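Local coordinates for tryptophan halogenase (Shewanella frigidimarina, PDB 2PYX), which probably acts as an FAD-dependent tryptophan halogenase of the flavin monooxygenase type, installing halogen on an aromatic substrate, at residues R93-P101 with H411-E419; P336-Q344 with S390-W401. All coordinates share one frame; numbering follows the deposited sequence. Where two conformers were deposited one is given.

Interaction 1: R93-P101 with H411-E419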
loop_
_atom_site.group_PDB
_atom_site.type_symbol
_atom_site.label_atom_id
_atom_site.label_comp_id
_atom_site.label_asym_id
_atom_site.label_seq_id
_atom_site.Cartn_x
_atom_site.Cartn_y
_atom_site.Cartn_z
ATOM N N ARG A 93 -5.275 -8.102 9.055
ATOM C CA ARG A 93 -5.437 -8.776 10.326
ATOM C C ARG A 93 -4.108 -9.361 10.748
ATOM O O ARG A 93 -3.476 -10.109 9.995
ATOM C CB ARG A 93 -6.472 -9.881 10.281
ATOM C CG ARG A 93 -6.802 -10.433 11.675
ATOM C CD ARG A 93 -7.876 -11.477 11.620
ATOM N NE ARG A 93 -9.096 -10.979 10.999
ATOM C CZ ARG A 93 -9.974 -10.174 11.594
ATOM N NH1 ARG A 93 -9.766 -9.768 12.829
ATOM N NH2 ARG A 93 -11.058 -9.771 10.945
ATOM N N PHE A 94 -3.707 -8.990 11.952
ATOM C CA PHE A 94 -2.398 -9.327 12.530
ATOM C C PHE A 94 -2.600 -10.439 13.568
ATOM O O PHE A 94 -3.310 -10.235 14.556
ATOM C CB PHE A 94 -1.776 -8.078 13.132
ATOM C CG PHE A 94 -1.426 -7.076 12.086
ATOM C CD1 PHE A 94 -0.284 -7.230 11.308
ATOM C CD2 PHE A 94 -2.267 -6.002 11.800
ATOM C CE1 PHE A 94 0.009 -6.331 10.293
ATOM C CE2 PHE A 94 -1.961 -5.101 10.775
ATOM C CZ PHE A 94 -0.811 -5.259 10.051
ATOM N N ILE A 95 -1.953 -11.580 13.325
ATOM C CA ILE A 95 -2.134 -12.786 14.107
ATOM C C ILE A 95 -0.799 -13.089 14.773
ATOM O O ILE A 95 0.217 -13.137 14.093
ATOM C CB ILE A 95 -2.608 -13.919 13.190
ATOM C CG1 ILE A 95 -3.901 -13.476 12.470
ATOM C CG2 ILE A 95 -2.813 -15.191 13.979
ATOM C CD1 ILE A 95 -4.284 -14.357 11.330
ATOM N N ASN A 96 -0.825 -13.364 16.075
ATOM C CA ASN A 96 0.327 -13.779 16.854
ATOM C C ASN A 96 1.462 -12.759 16.934
ATOM O O ASN A 96 2.589 -13.108 17.206
ATOM C CB ASN A 96 0.859 -15.139 16.378
ATOM C CG ASN A 96 -0.126 -16.266 16.603
ATOM O OD1 ASN A 96 -1.093 -16.107 17.331
ATOM N ND2 ASN A 96 0.089 -17.364 15.907
ATOM N N TRP A 97 1.136 -11.487 16.756
ATOM C CA TRP A 97 2.159 -10.452 16.836
ATOM C C TRP A 97 2.438 -10.025 18.263
ATOM O O TRP A 97 3.508 -9.489 18.554
ATOM C CB TRP A 97 1.727 -9.201 16.034
ATOM C CG TRP A 97 1.995 -9.300 14.610
ATOM C CD1 TRP A 97 1.357 -10.042 13.665
ATOM C CD2 TRP A 97 3.014 -8.567 13.926
ATOM N NE1 TRP A 97 1.946 -9.851 12.424
ATOM C CE2 TRP A 97 2.961 -8.929 12.565
ATOM C CE3 TRP A 97 3.978 -7.629 14.352
ATOM C CZ2 TRP A 97 3.835 -8.393 11.627
ATOM C CZ3 TRP A 97 4.835 -7.092 13.403
ATOM C CH2 TRP A 97 4.766 -7.486 12.073
ATOM N N CYS A 98 1.462 -10.166 19.150
ATOM C CA CYS A 98 1.583 -9.615 20.486
ATOM C C CYS A 98 2.333 -10.462 21.521
ATOM O O CYS A 98 3.011 -9.917 22.409
ATOM C CB CYS A 98 0.222 -9.298 21.088
ATOM S SG CYS A 98 -0.715 -8.103 20.152
ATOM N N LYS A 99 2.133 -11.783 21.447
ATOM C CA LYS A 99 2.650 -12.671 22.489
ATOM C C LYS A 99 3.318 -13.879 21.854
ATOM O O LYS A 99 3.005 -14.247 20.738
ATOM C CB LYS A 99 1.490 -13.151 23.356
ATOM C CG LYS A 99 0.794 -12.086 24.204
ATOM C CD LYS A 99 -0.523 -12.675 24.715
ATOM C CE LYS A 99 -1.385 -11.714 25.512
ATOM N NZ LYS A 99 -2.761 -12.319 25.725
ATOM N N ASP A 100 4.243 -14.492 22.599
ATOM C CA ASP A 100 4.757 -15.797 22.210
ATOM C C ASP A 100 3.558 -16.748 22.130
ATOM O O ASP A 100 2.795 -16.825 23.104
ATOM C CB ASP A 100 5.760 -16.283 23.238
ATOM C CG ASP A 100 6.998 -15.438 23.257
ATOM O OD1 ASP A 100 7.663 -15.419 22.221
ATOM O OD2 ASP A 100 7.263 -14.809 24.274
ATOM N N PRO A 101 3.365 -17.407 20.984
ATOM C CA PRO A 101 2.150 -18.210 20.791
ATOM C C PRO A 101 1.924 -19.322 21.828
ATOM O O PRO A 101 2.879 -20.023 22.217
ATOM C CB PRO A 101 2.321 -18.768 19.398
ATOM C CG PRO A 101 3.166 -17.737 18.705
ATOM C CD PRO A 101 4.152 -17.370 19.741
ATOM N N HIS A 411 4.513 -1.644 14.806
ATOM C CA HIS A 411 3.921 -2.978 14.850
ATOM C C HIS A 411 4.826 -3.922 15.625
ATOM O O HIS A 411 4.324 -4.850 16.296
ATOM C CB HIS A 411 3.694 -3.561 13.461
ATOM C CG HIS A 411 2.643 -2.868 12.636
ATOM N ND1 HIS A 411 2.753 -1.542 12.250
ATOM C CD2 HIS A 411 1.490 -3.326 12.091
ATOM C CE1 HIS A 411 1.715 -1.236 11.479
ATOM N NE2 HIS A 411 0.937 -2.300 11.363
ATOM N N TYR A 412 6.125 -3.742 15.509
ATOM C CA TYR A 412 7.100 -4.599 16.198
ATOM C C TYR A 412 7.369 -4.153 17.614
ATOM O O TYR A 412 7.534 -4.963 18.524
ATOM C CB TYR A 412 8.438 -4.606 15.442
ATOM C CG TYR A 412 8.373 -5.181 14.062
ATOM C CD1 TYR A 412 8.480 -6.548 13.868
ATOM C CD2 TYR A 412 8.204 -4.395 12.919
ATOM C CE1 TYR A 412 8.415 -7.074 12.620
ATOM C CE2 TYR A 412 8.172 -4.945 11.655
ATOM C CZ TYR A 412 8.267 -6.294 11.510
ATOM O OH TYR A 412 8.225 -6.852 10.242
ATOM N N VAL A 413 7.512 -2.855 17.806
ATOM C CA VAL A 413 8.072 -2.342 19.082
ATOM C C VAL A 413 7.198 -2.623 20.279
ATOM O O VAL A 413 7.691 -2.757 21.401
ATOM C CB VAL A 413 8.283 -0.820 19.084
ATOM C CG1 VAL A 413 8.743 -0.321 20.514
ATOM C CG2 VAL A 413 9.284 -0.432 18.103
ATOM N N ILE A 414 5.883 -2.670 20.053
ATOM C CA ILE A 414 4.939 -2.869 21.148
ATOM C C ILE A 414 4.487 -4.325 21.340
ATOM O O ILE A 414 3.570 -4.614 22.136
ATOM C CB ILE A 414 3.741 -1.914 21.048
ATOM C CG1 ILE A 414 2.878 -2.240 19.843
ATOM C CG2 ILE A 414 4.236 -0.473 21.023
ATOM C CD1 ILE A 414 1.752 -1.224 19.603
ATOM N N SER A 415 5.161 -5.245 20.668
ATOM C CA SER A 415 4.982 -6.658 20.986
ATOM C C SER A 415 5.505 -6.975 22.380
ATOM O O SER A 415 6.393 -6.297 22.906
ATOM C CB SER A 415 5.745 -7.541 19.974
ATOM O OG SER A 415 5.454 -8.920 20.229
ATOM N N GLN A 416 4.958 -8.058 22.947
ATOM C CA GLN A 416 5.461 -8.597 24.211
ATOM C C GLN A 416 6.189 -9.917 23.977
ATOM O O GLN A 416 6.565 -10.623 24.936
ATOM C CB GLN A 416 4.328 -8.771 25.227
ATOM C CG GLN A 416 3.735 -7.449 25.677
ATOM C CD GLN A 416 2.797 -7.617 26.860
ATOM O OE1 GLN A 416 1.943 -8.507 26.863
ATOM N NE2 GLN A 416 2.962 -6.768 27.876
ATOM N N ARG A 417 6.410 -10.266 22.728
ATOM C CA ARG A 417 7.148 -11.502 22.410
ATOM C C ARG A 417 8.545 -11.479 23.043
ATOM O O ARG A 417 9.266 -10.506 22.938
ATOM C CB ARG A 417 7.268 -11.696 20.920
ATOM C CG ARG A 417 6.082 -12.269 20.252
ATOM C CD ARG A 417 6.147 -12.157 18.760
ATOM N NE ARG A 417 5.295 -13.070 18.027
ATOM C CZ ARG A 417 5.654 -14.310 17.662
ATOM N NH1 ARG A 417 6.871 -14.779 17.938
ATOM N NH2 ARG A 417 4.834 -15.064 16.973
ATOM N N GLN A 418 8.898 -12.598 23.685
ATOM C CA GLN A 418 10.136 -12.725 24.471
ATOM C C GLN A 418 11.007 -13.899 24.040
ATOM O O GLN A 418 12.209 -13.877 24.314
ATOM C CB GLN A 418 9.834 -12.909 25.965
ATOM C CG GLN A 418 9.336 -11.669 26.675
ATOM C CD GLN A 418 10.411 -10.593 26.863
ATOM O OE1 GLN A 418 11.546 -10.722 26.382
ATOM N NE2 GLN A 418 10.053 -9.524 27.565
ATOM N N GLU A 419 10.452 -14.903 23.360
ATOM C CA GLU A 419 11.228 -16.152 23.138
ATOM C C GLU A 419 12.347 -16.009 22.121
ATOM O O GLU A 419 13.377 -16.716 22.196
ATOM C CB GLU A 419 10.314 -17.311 22.738
ATOM C CG GLU A 419 9.424 -17.761 23.879
ATOM C CD GLU A 419 10.234 -18.216 25.078
ATOM O OE1 GLU A 419 11.046 -19.155 24.895
ATOM O OE2 GLU A 419 10.072 -17.626 26.180
HETATM O O HOH W 1 9.167 -14.390 20.145
HETATM O O HOH W 2 4.689 -13.139 25.112
#
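The guanidinium of Arg417 comes edge-on to the backbone of Asn96: NE (2.8 Å) and NH2 (3.0 Å) both donate to Asn96 O, which lies almost in the guanidinium plane, a side-on grip on one oxygen that helps hold the group in this orientation. The chain runs extended from CG to NE past the backbone of Lys99, and Pro101 CD sits over one guanidinium face. Next along, Ser415 OG donates to Trp97 O at 2.6 Å and accepts from Arg417 N, closing an ST turn just beyond helix 383-413. Gln416 N then bonds to Cys98 O. At the far end the carboxylate of Asp100 works as a fork: OD2 takes Gln418 N at 2.8 Å and OD1 takes Glu419 N at 3.1 Å, each on the syn side and somewhat out of plane. In this way the loop that follows strand 87-95 of the large mixed sheet is tied to the chain leaving the helix. In the last turn of that helix, His411 and Tyr412 meet Phe94 and Trp97. His411 turns its CD2 edge to the Phe94 face (centroids 5.0 Å apart, planes at 65°) while NE2 bonds to Glu361 OE2, of a residue predicted to bind tryptophan, and ND1 to Phe407 O. Trp97 puts CZ3 over one face of Tyr412, 3.7 Å from CE1, with the two planes at 56°; Tyr412 OH bonds to Glu358 OE2.

Interaction 2: P336-Q344 with S390-W401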
loop_
_atom_site.group_PDB
_atom_site.type_symbol
_atom_site.label_atom_id
_atom_site.label_comp_id
_atom_site.label_asym_id
_atom_site.label_seq_id
_atom_site.Cartn_x
_atom_site.Cartn_y
_atom_site.Cartn_z
ATOM N N PRO A 336 16.062 -2.721 2.388
ATOM C CA PRO A 336 14.867 -1.896 2.593
ATOM C C PRO A 336 15.289 -0.444 2.834
ATOM O O PRO A 336 16.217 -0.181 3.594
ATOM C CB PRO A 336 14.242 -2.466 3.870
ATOM C CG PRO A 336 15.345 -3.063 4.582
ATOM C CD PRO A 336 16.246 -3.643 3.519
ATOM N N GLY A 337 14.603 0.494 2.184
ATOM C CA GLY A 337 14.920 1.907 2.353
ATOM C C GLY A 337 14.390 2.720 1.217
ATOM O O GLY A 337 13.569 2.244 0.439
ATOM N N TYR A 338 14.805 3.977 1.198
ATOM C CA TYR A 338 14.280 4.915 0.237
ATOM C C TYR A 338 15.329 5.914 -0.180
ATOM O O TYR A 338 16.261 6.230 0.547
ATOM C CB TYR A 338 13.016 5.592 0.755
ATOM C CG TYR A 338 13.199 6.387 2.015
ATOM C CD1 TYR A 338 13.117 5.791 3.265
ATOM C CD2 TYR A 338 13.387 7.761 1.968
ATOM C CE1 TYR A 338 13.296 6.531 4.429
ATOM C CE2 TYR A 338 13.556 8.496 3.138
ATOM C CZ TYR A 338 13.498 7.873 4.375
ATOM O OH TYR A 338 13.617 8.616 5.550
ATOM N N ARG A 339 15.146 6.403 -1.398
ATOM C CA ARG A 339 16.037 7.419 -1.908
ATOM C C ARG A 339 15.822 8.725 -1.167
ATOM O O ARG A 339 14.708 9.038 -0.769
ATOM C CB ARG A 339 15.813 7.606 -3.406
ATOM C CG ARG A 339 16.162 6.400 -4.251
ATOM C CD ARG A 339 17.656 6.280 -4.455
ATOM N NE ARG A 339 17.965 4.946 -4.922
ATOM C CZ ARG A 339 19.181 4.478 -5.143
ATOM N NH1 ARG A 339 20.233 5.236 -4.970
ATOM N NH2 ARG A 339 19.331 3.230 -5.551
ATOM N N ALA A 340 16.870 9.517 -0.972
ATOM C CA ALA A 340 16.730 10.707 -0.136
ATOM C C ALA A 340 15.684 11.723 -0.671
ATOM O O ALA A 340 15.098 12.479 0.107
ATOM C CB ALA A 340 18.088 11.370 0.013
ATOM N N LYS A 341 15.551 11.770 -1.998
ATOM C CA LYS A 341 14.576 12.582 -2.712
ATOM C C LYS A 341 13.908 11.673 -3.743
ATOM O O LYS A 341 14.559 10.738 -4.215
ATOM C CB LYS A 341 15.319 13.707 -3.474
ATOM C CG LYS A 341 15.931 14.778 -2.632
ATOM C CD LYS A 341 17.026 15.544 -3.330
ATOM C CE LYS A 341 16.527 16.648 -4.130
ATOM N NZ LYS A 341 17.693 17.532 -4.527
ATOM N N CYS A 342 12.671 11.941 -4.131
ATOM C CA CYS A 342 12.068 11.275 -5.307
ATOM C C CYS A 342 12.202 12.092 -6.598
ATOM O O CYS A 342 11.970 11.536 -7.667
ATOM C CB CYS A 342 10.592 10.944 -5.132
ATOM S SG CYS A 342 9.469 12.332 -5.023
ATOM N N TRP A 343 12.583 13.358 -6.513
ATOM C CA TRP A 343 12.586 14.251 -7.668
ATOM C C TRP A 343 13.908 15.043 -7.681
ATOM O O TRP A 343 14.194 15.779 -6.754
ATOM C CB TRP A 343 11.392 15.194 -7.613
ATOM C CG TRP A 343 11.102 15.995 -8.842
ATOM C CD1 TRP A 343 11.970 16.357 -9.831
ATOM C CD2 TRP A 343 9.825 16.559 -9.177
ATOM N NE1 TRP A 343 11.292 17.115 -10.790
ATOM C CE2 TRP A 343 9.986 17.259 -10.409
ATOM C CE3 TRP A 343 8.564 16.557 -8.552
ATOM C CZ2 TRP A 343 8.942 17.918 -11.011
ATOM C CZ3 TRP A 343 7.527 17.199 -9.153
ATOM C CH2 TRP A 343 7.722 17.884 -10.381
ATOM N N GLN A 344 14.738 14.790 -8.693
ATOM C CA GLN A 344 16.036 15.455 -8.835
ATOM C C GLN A 344 16.109 15.963 -10.272
ATOM O O GLN A 344 15.862 15.204 -11.208
ATOM C CB GLN A 344 17.168 14.444 -8.575
ATOM C CG GLN A 344 18.576 15.008 -8.732
ATOM C CD GLN A 344 18.863 16.076 -7.703
ATOM O OE1 GLN A 344 18.787 15.843 -6.480
ATOM N NE2 GLN A 344 19.191 17.277 -8.179
ATOM N N SER A 390 9.412 20.710 -7.110
ATOM C CA SER A 390 10.087 19.493 -6.700
ATOM C C SER A 390 10.495 19.569 -5.244
ATOM O O SER A 390 10.444 18.556 -4.516
ATOM C CB SER A 390 11.263 19.173 -7.569
ATOM O OG SER A 390 12.258 20.154 -7.562
ATOM N N ALA A 391 10.892 20.759 -4.790
ATOM C CA ALA A 391 11.287 20.882 -3.375
ATOM C C ALA A 391 10.111 20.527 -2.457
ATOM O O ALA A 391 10.292 19.827 -1.440
ATOM C CB ALA A 391 11.783 22.260 -3.075
ATOM N N ARG A 392 8.904 21.016 -2.740
ATOM C CA ARG A 392 7.786 20.759 -1.829
ATOM C C ARG A 392 7.280 19.312 -1.968
ATOM O O ARG A 392 6.861 18.687 -0.984
ATOM C CB ARG A 392 6.682 21.811 -1.974
ATOM C CG ARG A 392 5.900 21.759 -3.269
ATOM C CD ARG A 392 5.189 23.132 -3.431
ATOM N NE ARG A 392 4.240 23.166 -4.518
ATOM C CZ ARG A 392 3.586 24.248 -4.907
ATOM N NH1 ARG A 392 3.862 25.407 -4.347
ATOM N NH2 ARG A 392 2.699 24.158 -5.897
ATOM N N VAL A 393 7.361 18.756 -3.171
ATOM C CA VAL A 393 7.037 17.344 -3.359
ATOM C C VAL A 393 8.034 16.474 -2.602
ATOM O O VAL A 393 7.626 15.473 -1.944
ATOM C CB VAL A 393 6.963 16.963 -4.859
ATOM C CG1 VAL A 393 6.902 15.450 -5.086
ATOM C CG2 VAL A 393 5.784 17.627 -5.478
ATOM N N ASN A 394 9.315 16.801 -2.689
ATOM C CA ASN A 394 10.313 16.049 -1.910
ATOM C C ASN A 394 10.095 16.146 -0.416
ATOM O O ASN A 394 10.308 15.170 0.291
ATOM C CB ASN A 394 11.768 16.457 -2.237
ATOM C CG ASN A 394 12.249 15.925 -3.573
ATOM O OD1 ASN A 394 11.971 14.766 -3.940
ATOM N ND2 ASN A 394 13.021 16.733 -4.300
ATOM N N GLU A 395 9.694 17.296 0.086
ATOM C CA GLU A 395 9.469 17.435 1.511
ATOM C C GLU A 395 8.324 16.507 1.921
ATOM O O GLU A 395 8.406 15.793 2.940
ATOM C CB GLU A 395 9.145 18.877 1.841
ATOM C CG GLU A 395 8.730 19.087 3.260
ATOM C CD GLU A 395 8.601 20.536 3.571
ATOM O OE1 GLU A 395 7.639 21.142 3.081
ATOM O OE2 GLU A 395 9.472 21.068 4.283
ATOM N N ARG A 396 7.244 16.487 1.138
ATOM C CA ARG A 396 6.094 15.631 1.474
ATOM C C ARG A 396 6.477 14.164 1.364
ATOM O O ARG A 396 6.090 13.351 2.225
ATOM C CB ARG A 396 4.861 15.909 0.583
ATOM C CG ARG A 396 3.620 15.134 0.947
ATOM C CD ARG A 396 3.042 15.424 2.327
ATOM N NE ARG A 396 2.654 16.834 2.490
ATOM C CZ ARG A 396 1.613 17.423 1.907
ATOM N NH1 ARG A 396 0.812 16.781 1.106
ATOM N NH2 ARG A 396 1.375 18.704 2.138
ATOM N N TYR A 397 7.238 13.825 0.334
ATOM C CA TYR A 397 7.767 12.457 0.157
ATOM C C TYR A 397 8.571 12.003 1.364
ATOM O O TYR A 397 8.380 10.869 1.880
ATOM C CB TYR A 397 8.596 12.434 -1.105
ATOM C CG TYR A 397 9.580 11.329 -1.258
ATOM C CD1 TYR A 397 9.223 10.140 -1.878
ATOM C CD2 TYR A 397 10.886 11.471 -0.839
ATOM C CE1 TYR A 397 10.166 9.093 -2.060
ATOM C CE2 TYR A 397 11.819 10.456 -1.013
ATOM C CZ TYR A 397 11.444 9.249 -1.592
ATOM O OH TYR A 397 12.362 8.218 -1.811
ATOM N N GLN A 398 9.425 12.903 1.856
ATOM C CA GLN A 398 10.242 12.619 3.049
ATOM C C GLN A 398 9.352 12.424 4.295
ATOM O O GLN A 398 9.586 11.518 5.139
ATOM C CB GLN A 398 11.253 13.739 3.228
ATOM C CG GLN A 398 12.329 13.686 2.168
ATOM C CD GLN A 398 13.036 15.007 1.922
ATOM O OE1 GLN A 398 12.755 16.017 2.601
ATOM N NE2 GLN A 398 13.954 15.007 0.930
ATOM N N GLN A 399 8.318 13.249 4.438
ATOM C CA GLN A 399 7.333 13.088 5.525
ATOM C C GLN A 399 6.672 11.695 5.413
ATOM O O GLN A 399 6.521 10.967 6.389
ATOM C CB GLN A 399 6.234 14.152 5.462
ATOM C CG GLN A 399 6.677 15.592 5.745
ATOM C CD GLN A 399 6.956 15.909 7.214
ATOM O OE1 GLN A 399 6.873 15.052 8.100
ATOM N NE2 GLN A 399 7.270 17.181 7.472
ATOM N N HIS A 400 6.235 11.341 4.218
ATOM C CA HIS A 400 5.593 10.021 3.993
ATOM C C HIS A 400 6.484 8.877 4.385
ATOM O O HIS A 400 6.036 7.958 5.087
ATOM C CB HIS A 400 5.164 9.845 2.560
ATOM C CG HIS A 400 3.976 10.678 2.181
ATOM N ND1 HIS A 400 2.991 11.046 3.076
ATOM C CD2 HIS A 400 3.584 11.142 0.967
ATOM C CE1 HIS A 400 2.053 11.726 2.422
ATOM N NE2 HIS A 400 2.396 11.807 1.146
ATOM N N TRP A 401 7.734 8.928 3.954
ATOM C CA TRP A 401 8.673 7.813 4.264
ATOM C C TRP A 401 8.973 7.743 5.748
ATOM O O TRP A 401 9.047 6.659 6.326
ATOM C CB TRP A 401 9.917 7.855 3.371
ATOM C CG TRP A 401 9.688 7.108 2.104
ATOM C CD1 TRP A 401 9.424 7.620 0.846
ATOM C CD2 TRP A 401 9.665 5.699 1.970
ATOM N NE1 TRP A 401 9.281 6.593 -0.047
ATOM C CE2 TRP A 401 9.457 5.398 0.620
ATOM C CE3 TRP A 401 9.875 4.644 2.875
ATOM C CZ2 TRP A 401 9.378 4.084 0.169
ATOM C CZ3 TRP A 401 9.811 3.341 2.400
ATOM C CH2 TRP A 401 9.561 3.088 1.068
HETATM O O HOH W 3 12.283 10.973 5.564
#
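Asn394 OD1 is gripped by two successive backbone amides, Trp343 N at 3.0 Å, which lies in the carbonyl plane on a lone pair, and Cys342 N in a weak, more bent bond. On the other side of the amide, ND2 donates to Trp343 O at 2.9 Å, nearly straight (177°), so bonds at both OD1 and ND2 fix the turn of the group. One helical turn on, Tyr397 lies with Cys342 CB over one ring face and Trp401 CD1 over the opposite one, its OH donating to Arg339 O at 2.7 Å. A leucine here would probably leave Arg339 O without that donor and Cys342 CB without the ring it packs on. With CG lodged between the backbone N and the carbonyl carbon, the Tyr338 ring stacks offset on Trp401, planes at 13°; each CB sits over the partner's ring, Trp401 CB 3.5 Å from the Tyr338 centroid. At the other end Ser390 CB lies over the Trp343 five-membered ring, 3.4 Å from its centroid. Residues 390-401 of helix 383-413 run antiparallel to strand 337-339 (176°) and pack against the strand and the turn leading to strand 343-344, the edge of the mixed sheet in this Rossmann-clan fold.

Overall arrangement
Both contacts draw on helix 383-413: interaction 2 uses its middle, interaction 1 its C-terminal end and the loop beyond. Their centres are 31 Å apart, with nearest atoms about 10 Å apart, so they do not touch. Along the chain 93-101 comes first, then 336-344, 390-401 and 411-419, which places both segments of interaction 2 between those of interaction 1. The helix meets the three-stranded sheet of strand 337-339 and the edge of the six-stranded mixed sheet at one place, and the loop after strand 87-95 of the nine-stranded sheet at another. It links these parts of the fold, running from the probable nucleotide-binding side toward the probable substrate site.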